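Local coordinates for protein isoflavone reductase (Medicago sativa, PDB 2GAS) that reduces achiral isoflavones such as 2'-hydroxyformononetin to chiral isoflavanones with NADPH, yielding the penultimate intermediate on the way to the alfalfa phytoalexin (-)-medicarpin, at residues A73-D78 against A102-K107; V176-D181 against L238-V243. One frame throughout, in Å; residues are numbered along the deposited sequence.

In the fold
Both contacts belong to one NmrA-type reductase chain but stand on opposite sides of its centre, with their own centres 49 Å apart and nearest atoms about 34 Å apart. Contact 1 comes first in the chain and is completed before contact 2 begins. It joins a turn and a loop that lead into neighbouring strands, 79-82 and 107-109, at one margin of the five-stranded parallel Rossmann sheet; the side chain of Val-77 is about 12 Å from that of Pro-10, in the glycine-rich segment inferred to bind NADP(+). Contact 2 pairs strands 175-179 and 239-243 in a separate two-stranded parallel sheet, away from the annotated cofactor and catalytic positions.

Contact 1 (A73-D78 against A102-K107); sequences AIKQVD and AGNVKK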
loop_
_atom_site.group_PDB
_atom_site.type_symbol
_atom_site.label_atom_id
_atom_site.label_comp_id
_atom_site.label_asym_id
_atom_site.label_seq_id
_atom_site.Cartn_x
_atom_site.Cartn_y
_atom_site.Cartn_z
ATOM N N ALA A 73 12.008 -7.939 -19.964
ATOM C CA ALA A 73 10.791 -8.374 -19.292
ATOM C C ALA A 73 9.641 -7.422 -19.594
ATOM O O ALA A 73 8.542 -7.849 -19.943
ATOM C CB ALA A 73 11.026 -8.444 -17.785
ATOM N N ILE A 74 9.910 -6.127 -19.460
ATOM C CA ILE A 74 8.898 -5.104 -19.693
ATOM C C ILE A 74 8.349 -5.104 -21.120
ATOM O O ILE A 74 7.172 -4.811 -21.337
ATOM C CB ILE A 74 9.458 -3.708 -19.334
ATOM C CG1 ILE A 74 9.739 -3.645 -17.829
ATOM C CG2 ILE A 74 8.478 -2.623 -19.739
ATOM C CD1 ILE A 74 10.402 -2.360 -17.367
ATOM N N LYS A 75 9.190 -5.441 -22.093
ATOM C CA LYS A 75 8.745 -5.481 -23.483
ATOM C C LYS A 75 7.682 -6.550 -23.721
ATOM O O LYS A 75 6.964 -6.517 -24.723
ATOM C CB LYS A 75 9.930 -5.743 -24.415
ATOM C CG LYS A 75 10.772 -4.526 -24.722
ATOM C CD LYS A 75 11.941 -4.904 -25.615
ATOM C CE LYS A 75 12.469 -3.701 -26.365
ATOM N NZ LYS A 75 11.447 -3.190 -27.327
ATOM N N GLN A 76 7.572 -7.495 -22.794
ATOM C CA GLN A 76 6.609 -8.580 -22.935
ATOM C C GLN A 76 5.239 -8.308 -22.318
ATOM O O GLN A 76 4.321 -9.105 -22.482
ATOM C CB GLN A 76 7.183 -9.859 -22.323
ATOM C CG GLN A 76 8.468 -10.333 -22.973
ATOM C CD GLN A 76 9.087 -11.507 -22.242
ATOM O OE1 GLN A 76 8.522 -12.601 -22.201
ATOM N NE2 GLN A 76 10.254 -11.283 -21.651
ATOM N N VAL A 77 5.097 -7.182 -21.625
ATOM C CA VAL A 77 3.835 -6.861 -20.969
ATOM C C VAL A 77 3.272 -5.491 -21.336
ATOM O O VAL A 77 3.880 -4.738 -22.096
ATOM C CB VAL A 77 3.997 -6.936 -19.437
ATOM C CG1 VAL A 77 4.476 -8.325 -19.035
ATOM C CG2 VAL A 77 4.992 -5.874 -18.969
ATOM N N ASP A 78 2.103 -5.183 -20.781
ATOM C CA ASP A 78 1.417 -3.918 -21.029
ATOM C C ASP A 78 1.419 -3.004 -19.803
ATOM O O ASP A 78 1.551 -1.788 -19.924
ATOM C CB ASP A 78 -0.039 -4.180 -21.419
ATOM C CG ASP A 78 -0.169 -5.011 -22.676
ATOM O OD1 ASP A 78 -0.799 -6.091 -22.618
ATOM O OD2 ASP A 78 0.352 -4.575 -23.717
ATOM N N ALA A 102 11.818 0.452 -23.355
ATOM C CA ALA A 102 10.879 -0.537 -23.880
ATOM C C ALA A 102 9.869 0.156 -24.792
ATOM O O ALA A 102 9.584 -0.312 -25.901
ATOM C CB ALA A 102 10.162 -1.241 -22.727
ATOM N N GLY A 103 9.324 1.268 -24.300
ATOM C CA GLY A 103 8.373 2.069 -25.055
ATOM C C GLY A 103 6.960 1.559 -25.252
ATOM O O GLY A 103 6.124 2.270 -25.800
ATOM N N ASN A 104 6.677 0.345 -24.799
ATOM C CA ASN A 104 5.352 -0.251 -24.977
ATOM C C ASN A 104 4.420 -0.176 -23.770
ATOM O O ASN A 104 3.267 -0.592 -23.856
ATOM C CB ASN A 104 5.515 -1.721 -25.351
ATOM C CG ASN A 104 6.320 -2.489 -24.318
ATOM O OD1 ASN A 104 7.536 -2.323 -24.216
ATOM N ND2 ASN A 104 5.642 -3.319 -23.527
ATOM N N VAL A 105 4.904 0.352 -22.655
ATOM C CA VAL A 105 4.093 0.398 -21.436
ATOM C C VAL A 105 2.855 1.284 -21.509
ATOM O O VAL A 105 2.942 2.477 -21.809
ATOM C CB VAL A 105 4.956 0.815 -20.225
ATOM C CG1 VAL A 105 4.112 0.831 -18.951
ATOM C CG2 VAL A 105 6.111 -0.160 -20.069
ATOM N N LYS A 106 1.702 0.682 -21.222
ATOM C CA LYS A 106 0.428 1.388 -21.240
ATOM C C LYS A 106 0.064 1.970 -19.877
ATOM O O LYS A 106 -0.777 2.863 -19.784
ATOM C CB LYS A 106 -0.679 0.450 -21.726
ATOM C CG LYS A 106 -0.415 -0.073 -23.128
ATOM C CD LYS A 106 -1.535 -0.970 -23.628
ATOM C CE LYS A 106 -1.186 -1.541 -24.991
ATOM N NZ LYS A 106 -2.216 -2.494 -25.479
ATOM N N LYS A 107 0.698 1.471 -18.821
ATOM C CA LYS A 107 0.424 1.994 -17.486
ATOM C C LYS A 107 1.451 1.511 -16.478
ATOM O O LYS A 107 1.798 0.336 -16.455
ATOM C CB LYS A 107 -0.987 1.594 -17.027
ATOM C CG LYS A 107 -1.439 2.304 -15.756
ATOM C CD LYS A 107 -2.935 2.636 -15.780
ATOM C CE LYS A 107 -3.786 1.383 -15.701
ATOM N NZ LYS A 107 -5.249 1.691 -15.723
HETATM O O HOH W 1 8.582 -2.655 -27.227
HETATM O O HOH W 2 2.294 -3.142 -24.807
#
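A turn-to-loop contact, polar along one side and apolar beneath, joins the end of helix 67-74 to the loop after helix 92-102, with the amide of Asn-104 reaching across to Ile-74. Its ND2 gives a nearly straight hydrogen bond to Ile-74 O (3.1 Å, 177°), and that oxygen lies in the amide plane. Val-77 N approaches the same oxygen from the opposite face of the carbonyl, so two donors grip it where the chain makes its type I turn. Asparagine suits the place: with CG between backbone N and carbonyl carbon (chi1 57°), its short side chain brings an amide to the turn. Below, Ile-74 CG2 presses on Val-105 CG2 at a tight 3.4 Å and also meets Ala-102 CB. The turn and the loop feed adjacent parallel strands of the Rossmann fold, and Lys-106 N to Asp-78 O (2.8 Å) ties the two segments together just before those strands. Gly-103, with positive phi, lets the chain leave its helix. Lys-106 extends alongside Asp-78, making a long salt bridge from NZ to OD2 (3.7 Å), while Asp-78 OD1 is held by Lys-4 N. One water links Lys-75 NZ to Ala-102 O; another gives hydrogen bonds to Asp-78 OD2 and Asn-104 O.

Contact 2 (V176-D181 against L238-V243); sequences VVILGD and LEKTYV
Val-176 O is gripped by two donors, Thr-241 N at 3.1 Å and a water that also hydrogen-bonds to Thr-241 OG1. Around it runs a ladder in which Val-176 N reaches Glu-239 O, Ile-178 N gives a nearly straight bond to Thr-241 O (2.7 Å, 176°), Val-243 N meets Ile-178 O, and Gly-180 N closes on Val-243 O. Each of Val-176 and Ile-178 thus bonds through both N and O to residues flanking its partner, the pattern of a parallel pair; the strand segments run at 27° to each other. On the face carrying Ile-178 and Tyr-242, CD1 of Ile-178 sits over the ring in a CH-pi contact, 4.0 Å from the centroid, while Gly-180 O lies at the ring edge. Placing CG1 beside the backbone N (chi1 -58°) helps turn CD1 over the ring and against Lys-240 CB (3.8 Å). Shortened to an alanine here, the side chain would lose the methyl that lies over the ring and against Lys-240 CB, which is likely to open a gap on that face and leave the tyrosine less firmly placed. Val-176, a compact branched residue, packs CG1 on Leu-238 CD1, and Ile-227 of helix 223-234 backs this face. Lys-240 folds its NZ onto Leu-238 O and makes a salt bridge with Glu-231. On the opposite face, with Thr-241, Val-177 CG1 meets Val-243 CG2 at 4.0 Å. Beyond the strand, Gly-180 adopts positive phi, a conformation favourable to glycine.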
loop_
_atom_site.group_PDB
_atom_site.type_symbol
_atom_site.label_atom_id
_atom_site.label_comp_id
_atom_site.label_asym_id
_atom_site.label_seq_id
_atom_site.Cartn_x
_atom_site.Cartn_y
_atom_site.Cartn_z
ATOM N N VAL A 176 -5.300 1.193 26.166
ATOM C CA VAL A 176 -4.920 1.764 24.882
ATOM C C VAL A 176 -4.562 3.246 24.983
ATOM O O VAL A 176 -5.119 3.983 25.800
ATOM C CB VAL A 176 -6.068 1.572 23.839
ATOM C CG1 VAL A 176 -7.308 2.355 24.254
ATOM C CG2 VAL A 176 -5.609 1.991 22.459
ATOM N N VAL A 177 -3.611 3.664 24.153
ATOM C CA VAL A 177 -3.180 5.056 24.102
ATOM C C VAL A 177 -3.640 5.632 22.772
ATOM O O VAL A 177 -3.412 5.038 21.714
ATOM C CB VAL A 177 -1.647 5.192 24.205
ATOM C CG1 VAL A 177 -1.221 6.601 23.805
ATOM C CG2 VAL A 177 -1.198 4.916 25.617
ATOM N N ILE A 178 -4.294 6.785 22.832
ATOM C CA ILE A 178 -4.801 7.439 21.637
ATOM C C ILE A 178 -4.021 8.719 21.369
ATOM O O ILE A 178 -3.789 9.513 22.283
ATOM C CB ILE A 178 -6.309 7.801 21.787
ATOM C CG1 ILE A 178 -7.133 6.540 22.071
ATOM C CG2 ILE A 178 -6.817 8.492 20.533
ATOM C CD1 ILE A 178 -7.335 6.267 23.555
ATOM N N LEU A 179 -3.593 8.902 20.123
ATOM C CA LEU A 179 -2.872 10.107 19.750
ATOM C C LEU A 179 -3.910 11.171 19.423
ATOM O O LEU A 179 -4.788 10.957 18.590
ATOM C CB LEU A 179 -1.983 9.847 18.534
ATOM C CG LEU A 179 -1.040 8.654 18.667
ATOM C CD1 LEU A 179 -0.136 8.632 17.446
ATOM C CD2 LEU A 179 -0.214 8.747 19.943
ATOM N N GLY A 180 -3.811 12.320 20.079
ATOM C CA GLY A 180 -4.779 13.372 19.842
ATOM C C GLY A 180 -6.104 13.001 20.474
ATOM O O GLY A 180 -6.143 12.119 21.332
ATOM N N ASP A 181 -7.193 13.638 20.046
ATOM C CA ASP A 181 -8.494 13.344 20.650
ATOM C C ASP A 181 -9.195 12.084 20.152
ATOM O O ASP A 181 -10.216 11.678 20.708
ATOM C CB ASP A 181 -9.441 14.551 20.531
ATOM C CG ASP A 181 -9.895 14.826 19.111
ATOM O OD1 ASP A 181 -10.768 15.705 18.941
ATOM O OD2 ASP A 181 -9.398 14.184 18.164
ATOM N N LEU A 238 -11.935 -0.699 27.324
ATOM C CA LEU A 238 -10.500 -0.490 27.455
ATOM C C LEU A 238 -10.192 0.783 28.225
ATOM O O LEU A 238 -10.923 1.770 28.136
ATOM C CB LEU A 238 -9.840 -0.376 26.076
ATOM C CG LEU A 238 -9.928 -1.539 25.085
ATOM C CD1 LEU A 238 -9.130 -1.191 23.827
ATOM C CD2 LEU A 238 -9.397 -2.804 25.725
ATOM N N GLU A 239 -9.108 0.756 28.987
ATOM C CA GLU A 239 -8.684 1.943 29.707
ATOM C C GLU A 239 -8.127 2.829 28.600
ATOM O O GLU A 239 -7.448 2.340 27.698
ATOM C CB GLU A 239 -7.599 1.598 30.722
ATOM C CG GLU A 239 -8.128 0.795 31.901
ATOM C CD GLU A 239 -7.051 0.447 32.903
ATOM O OE1 GLU A 239 -6.033 1.169 32.962
ATOM O OE2 GLU A 239 -7.230 -0.539 33.646
ATOM N N LYS A 240 -8.422 4.122 28.651
ATOM C CA LYS A 240 -7.966 5.027 27.607
ATOM C C LYS A 240 -7.163 6.220 28.094
ATOM O O LYS A 240 -7.486 6.842 29.106
ATOM C CB LYS A 240 -9.163 5.553 26.811
ATOM C CG LYS A 240 -10.062 4.476 26.228
ATOM C CD LYS A 240 -11.306 5.094 25.614
ATOM C CE LYS A 240 -12.265 4.025 25.121
ATOM N NZ LYS A 240 -12.649 3.108 26.227
ATOM N N THR A 241 -6.108 6.529 27.348
ATOM C CA THR A 241 -5.245 7.665 27.633
ATOM C C THR A 241 -5.107 8.427 26.325
ATOM O O THR A 241 -4.735 7.841 25.310
ATOM C CB THR A 241 -3.849 7.212 28.096
ATOM O OG1 THR A 241 -3.959 6.569 29.371
ATOM C CG2 THR A 241 -2.909 8.405 28.221
ATOM N N TYR A 242 -5.440 9.719 26.344
ATOM C CA TYR A 242 -5.331 10.563 25.152
ATOM C C TYR A 242 -4.125 11.475 25.345
ATOM O O TYR A 242 -3.979 12.116 26.386
ATOM C CB TYR A 242 -6.599 11.402 24.942
ATOM C CG TYR A 242 -7.853 10.587 24.713
ATOM C CD1 TYR A 242 -8.545 10.026 25.786
ATOM C CD2 TYR A 242 -8.342 10.362 23.425
ATOM C CE1 TYR A 242 -9.692 9.266 25.583
ATOM C CE2 TYR A 242 -9.490 9.596 23.211
ATOM C CZ TYR A 242 -10.160 9.054 24.294
ATOM O OH TYR A 242 -11.301 8.303 24.085
ATOM N N VAL A 243 -3.260 11.520 24.338
ATOM C CA VAL A 243 -2.042 12.320 24.404
ATOM C C VAL A 243 -2.065 13.451 23.382
ATOM O O VAL A 243 -2.378 13.239 22.210
ATOM C CB VAL A 243 -0.805 11.431 24.162
ATOM C CG1 VAL A 243 0.457 12.264 24.229
ATOM C CG2 VAL A 243 -0.760 10.318 25.205
HETATM O O HOH W 3 -4.581 3.863 28.866
#